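Local coordinates for protein probable 2-phosphosulfolactate phosphatase (Clostridium acetobutylicum, PDB 1VR0) that probably hydrolyses (2R)-O-phospho-3-sulfolactate to (2R)-3-sulfolactate and phosphate with the help of magnesium, at residues V36-L40 against D166-S171; G133-N137 against Y228-K232. All blocks are in the same frame, centred on the assembly; numbering follows the deposited sequence.

Contact 1 of 2, residues V36-L40 against D166-S171; sequences VIDML and DDFICS. With MG (magnesium ion), chain D; 3SL ((2R)-3-sulfolactic acid), chain E.
Asp38 and Asp167 share one magnesium ion across this contact, each offering a single carboxylate oxygen: Asp38 OD1 sits 2.2 Å from the metal and Asp167 OD2 2.4 Å, with the two carboxylate planes 60° apart. Waters 1 and 2 are also ligands, and the carbonyl oxygen of Gly158 is the fifth atom bound to the metal in the model. The other oxygen of Asp167 ties the helix to the loop, since Met39 N donates to Asp167 OD1 over 3.0 Å, nearly in line with the C-O bond. Water 1 adds to this grip: besides binding the metal it donates to Asp166 OD2 and Asp167 OD1, each at 2.7 Å, and accepts from Leu40 N. The site lies at the C-terminal end of strand 33-37 in a mixed, largely parallel sheet, facing the start of helix 165-181; this end of the strands is the usual place for an active site in a parallel alpha/beta sheet. Behind the carboxylates, Ile37 and Met39 pack on the helix. In selenomethionine Met39, CG stands between the backbone N and the carbonyl carbon (chi1 59°), and the chain runs on to put SE 3.4 Å from Asp166 O and 3.8 Å from Asp166 CB; the bend at chi3 then turns CE. Ile37 CG2 packs on Cys170 SG at 3.9 Å, while its CD1 reaches Ser171 OG. Further out, Ser164 bonds to Asp166 OD1 and Asn156 to Ser171 OG.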
# COMPACT_ATOMS: atom_id res chain seq x y z
N VAL A 36 -4.15 6.36 -13.97
CA VAL A 36 -3.70 4.99 -13.99
C VAL A 36 -2.22 4.92 -14.40
O VAL A 36 -1.79 5.55 -15.38
CB VAL A 36 -4.56 4.14 -14.92
CG1 VAL A 36 -4.03 2.74 -14.94
CG2 VAL A 36 -6.02 4.15 -14.46
N ILE A 37 -1.44 4.16 -13.63
CA ILE A 37 -0.01 4.01 -13.88
C ILE A 37 0.41 2.54 -14.01
O ILE A 37 0.19 1.74 -13.13
CB ILE A 37 0.79 4.75 -12.80
CG1 ILE A 37 0.53 6.25 -12.94
CG2 ILE A 37 2.27 4.53 -12.97
CD1 ILE A 37 0.93 7.03 -11.74
N ASP A 38 1.00 2.22 -15.16
CA ASP A 38 1.70 0.93 -15.35
C ASP A 38 2.96 1.25 -16.18
O ASP A 38 3.01 0.99 -17.38
CB ASP A 38 0.79 -0.09 -16.06
CG ASP A 38 1.38 -1.48 -16.10
OD1 ASP A 38 1.91 -1.93 -15.08
OD2 ASP A 38 1.31 -2.18 -17.14
N MSE A 39 3.97 1.85 -15.56
CA MSE A 39 5.04 2.48 -16.35
C MSE A 39 5.93 1.49 -17.09
O MSE A 39 6.55 1.84 -18.12
CB MSE A 39 5.90 3.42 -15.50
CG MSE A 39 6.55 2.74 -14.34
SE MSE A 39 8.19 3.65 -13.71
CE MSE A 39 9.17 3.75 -15.40
N LEU A 40 5.99 0.26 -16.59
CA LEU A 40 6.78 -0.77 -17.25
C LEU A 40 5.85 -1.90 -17.56
O LEU A 40 5.86 -2.91 -16.82
CB LEU A 40 7.91 -1.26 -16.34
CG LEU A 40 9.05 -0.24 -16.22
CD1 LEU A 40 10.10 -0.63 -15.15
CD2 LEU A 40 9.72 -0.00 -17.54
N ASP A 166 8.09 0.48 -9.14
CA ASP A 166 8.07 1.31 -10.37
C ASP A 166 6.82 2.20 -10.40
O ASP A 166 6.91 3.43 -10.55
CB ASP A 166 8.17 0.46 -11.67
CG ASP A 166 7.20 -0.72 -11.70
OD1 ASP A 166 6.63 -1.10 -10.65
OD2 ASP A 166 7.00 -1.30 -12.77
N ASP A 167 5.65 1.60 -10.22
CA ASP A 167 4.43 2.38 -10.31
C ASP A 167 4.36 3.38 -9.15
O ASP A 167 3.85 4.46 -9.30
CB ASP A 167 3.18 1.47 -10.37
CG ASP A 167 3.12 0.64 -11.68
OD1 ASP A 167 3.66 1.12 -12.67
OD2 ASP A 167 2.54 -0.46 -11.72
N PHE A 168 4.90 3.02 -8.00
CA PHE A 168 4.82 3.82 -6.81
C PHE A 168 5.68 5.07 -6.94
O PHE A 168 5.23 6.18 -6.62
CB PHE A 168 5.26 2.99 -5.62
CG PHE A 168 4.95 3.58 -4.25
CD1 PHE A 168 3.64 3.64 -3.78
CD2 PHE A 168 5.97 4.00 -3.40
CE1 PHE A 168 3.36 4.16 -2.51
CE2 PHE A 168 5.68 4.51 -2.14
CZ PHE A 168 4.37 4.58 -1.69
N ILE A 169 6.92 4.92 -7.42
CA ILE A 169 7.79 6.08 -7.53
C ILE A 169 7.28 7.01 -8.62
O ILE A 169 7.40 8.24 -8.52
CB ILE A 169 9.27 5.69 -7.76
CG1 ILE A 169 10.17 6.93 -7.62
CG2 ILE A 169 9.49 5.00 -9.09
CD1 ILE A 169 11.68 6.60 -7.40
N CYS A 170 6.71 6.43 -9.67
CA CYS A 170 6.14 7.20 -10.75
C CYS A 170 4.96 8.00 -10.23
O CYS A 170 4.83 9.15 -10.58
CB CYS A 170 5.69 6.28 -11.87
SG CYS A 170 5.09 7.20 -13.30
N SER A 171 4.14 7.40 -9.35
CA SER A 171 3.09 8.15 -8.66
C SER A 171 3.65 9.34 -7.92
O SER A 171 3.12 10.43 -7.98
CB SER A 171 2.37 7.31 -7.64
OG SER A 171 1.82 6.14 -8.21
MG MG D . 3.00 -2.22 -13.24
O11 3SL E . 5.02 -9.32 -16.34
C1 3SL E . 5.61 -8.62 -17.19
O12 3SL E . 6.83 -8.68 -17.45
C2 3SL E . 4.76 -7.65 -17.93
O2 3SL E . 3.85 -7.09 -16.99
C3 3SL E . 5.69 -6.64 -18.57
S 3SL E . 4.84 -5.36 -19.22
O3S 3SL E . 4.71 -5.54 -20.68
O1S 3SL E . 3.59 -5.00 -18.48
O2S 3SL E . 5.73 -4.19 -19.16
O HOH W 1 4.83 -0.77 -14.24
O HOH W 2 5.05 -3.50 -12.70

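Contact 2 of 2, residues G133-N137 against Y228-K232; sequences GSVLN and YCCKK
Val135 meets the far segment almost entirely through carbonyl oxygens, because it faces the point where helix 223-229 gives way to a type I turn. That turn, residues 228-231, is closed by Lys231 N donating to Tyr228 O, and it packs on the loop that links strand 129-133 to helix 138-148 in this alpha/beta fold. From its root outward, Val135 first sets CB 3.2 Å from Cys229 O. With chi1 at -176°, CG1 stands anti to the backbone N and reaches farther round the turn, where it lies 3.5 Å from Lys231 O and also beside Cys230 O. CG2, the other branch, returns to Cys229 O. Three successive carbonyls therefore bend about one small branched side chain. Water 3 helps here: it donates to Cys229 O over 2.7 Å and takes a weak bond from Val135 N, so the peptide oxygen nearest CB has a polar partner too.

Leu136 covers the neighbouring ground. Its CA-H points at Lys231 O, a CA-H...O contact of 3.4 Å with 143° at the hydrogen, and its CD2 methyl touches both Lys231 O and Tyr228 O. The side chain crosses Tyr228 at about a right angle, and CD2 rides over one ring face, displaced toward the rim. Beyond the ring, Tyr228 OH is held by Thr48 of helix 42-51, which Leu136 touches as well. On the other flank, Lys232 CG packs against Val135 CG1, and the extended Lys232 chain carries NZ away to the carbonyl of Glu202 and the hydroxyl of Tyr198. The closest side-chain approach between Leu136 and Tyr228 is CD1 to CE2, 3.7 Å.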
# COMPACT_ATOMS: atom_id res chain seq x y z
N GLY A 133 -1.20 7.85 -17.14
CA GLY A 133 0.03 8.49 -16.72
C GLY A 133 1.24 7.59 -16.73
O GLY A 133 1.14 6.36 -16.64
N SER A 134 2.40 8.22 -16.86
CA SER A 134 3.67 7.52 -16.96
C SER A 134 4.72 8.54 -16.63
O SER A 134 4.42 9.75 -16.52
CB SER A 134 3.87 7.00 -18.38
OG SER A 134 3.91 8.07 -19.35
N VAL A 135 5.97 8.10 -16.54
CA VAL A 135 7.07 9.07 -16.39
C VAL A 135 7.13 10.01 -17.58
O VAL A 135 7.41 11.21 -17.44
CB VAL A 135 8.46 8.36 -16.20
CG1 VAL A 135 9.58 9.36 -15.96
CG2 VAL A 135 8.39 7.43 -15.04
N LEU A 136 6.87 9.46 -18.76
CA LEU A 136 7.00 10.20 -20.01
C LEU A 136 6.10 11.41 -20.08
O LEU A 136 6.49 12.41 -20.66
CB LEU A 136 6.66 9.29 -21.19
CG LEU A 136 7.47 8.02 -21.35
CD1 LEU A 136 6.71 7.03 -22.23
CD2 LEU A 136 8.84 8.36 -21.90
N ASN A 137 4.88 11.32 -19.53
CA ASN A 137 3.95 12.45 -19.54
C ASN A 137 3.56 12.97 -18.16
O ASN A 137 2.52 13.62 -18.00
CB ASN A 137 2.71 12.12 -20.38
CG ASN A 137 1.79 11.12 -19.73
OD1 ASN A 137 2.17 10.45 -18.79
ND2 ASN A 137 0.57 11.02 -20.23
N TYR A 228 14.05 3.95 -21.64
CA TYR A 228 13.13 4.82 -22.32
C TYR A 228 11.99 5.24 -21.38
O TYR A 228 11.68 6.42 -21.26
CB TYR A 228 12.58 4.12 -23.59
CG TYR A 228 11.47 4.87 -24.23
CD1 TYR A 228 11.74 5.93 -25.09
CD2 TYR A 228 10.15 4.59 -23.94
CE1 TYR A 228 10.71 6.66 -25.68
CE2 TYR A 228 9.11 5.32 -24.51
CZ TYR A 228 9.41 6.35 -25.39
OH TYR A 228 8.41 7.07 -25.98
N CYS A 229 11.39 4.27 -20.70
CA CYS A 229 10.28 4.54 -19.78
C CYS A 229 10.64 5.38 -18.55
O CYS A 229 9.75 5.89 -17.86
CB CYS A 229 9.63 3.24 -19.31
SG CYS A 229 8.88 2.31 -20.68
N CYS A 230 11.93 5.52 -18.28
CA CYS A 230 12.38 6.40 -17.22
C CYS A 230 12.63 7.84 -17.67
O CYS A 230 13.01 8.66 -16.86
CB CYS A 230 13.66 5.84 -16.63
SG CYS A 230 13.36 4.35 -15.70
N LYS A 231 12.46 8.14 -18.96
CA LYS A 231 12.65 9.50 -19.45
C LYS A 231 11.49 10.41 -19.04
O LYS A 231 10.32 10.11 -19.26
CB LYS A 231 12.88 9.50 -20.97
CG LYS A 231 14.05 8.59 -21.37
CD LYS A 231 15.09 9.22 -22.29
CE LYS A 231 16.54 8.76 -21.84
NZ LYS A 231 17.69 9.55 -22.44
N LYS A 232 11.83 11.53 -18.43
CA LYS A 232 10.85 12.50 -17.93
C LYS A 232 10.30 13.40 -19.01
O LYS A 232 11.05 13.87 -19.84
CB LYS A 232 11.47 13.40 -16.83
CG LYS A 232 11.77 12.70 -15.50
CD LYS A 232 12.49 13.63 -14.53
CE LYS A 232 12.43 13.09 -13.13
NZ LYS A 232 13.42 13.80 -12.28
O HOH W 3 7.10 6.05 -18.27

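How the contacts relate
The two contacts are neighbours, their centres about 9 Å apart, and their segments alternate along the chain. Strand pairing joins them directly: Gly133 N lies 3.0 Å from Val36 O, a probable hydrogen bond. Thr43 OG1 serves both as well, partnering Asp38 N and Gly133 O. Elsewhere they pack, with Met39 CE 3.3 Å from Cys229 O and Cys170 SG 3.5 Å from Val135 N. Contact 1 carries the metal, whose nearest sulfolactate atom is O1S, 6.0 Å from the magnesium ion. Contact 2 binds neither the metal nor the sulfolactate: the side chain of Cys229 touches pocket residue Leu40 and lies about 7 Å from sulfolactate and about 11 Å from the magnesium ion.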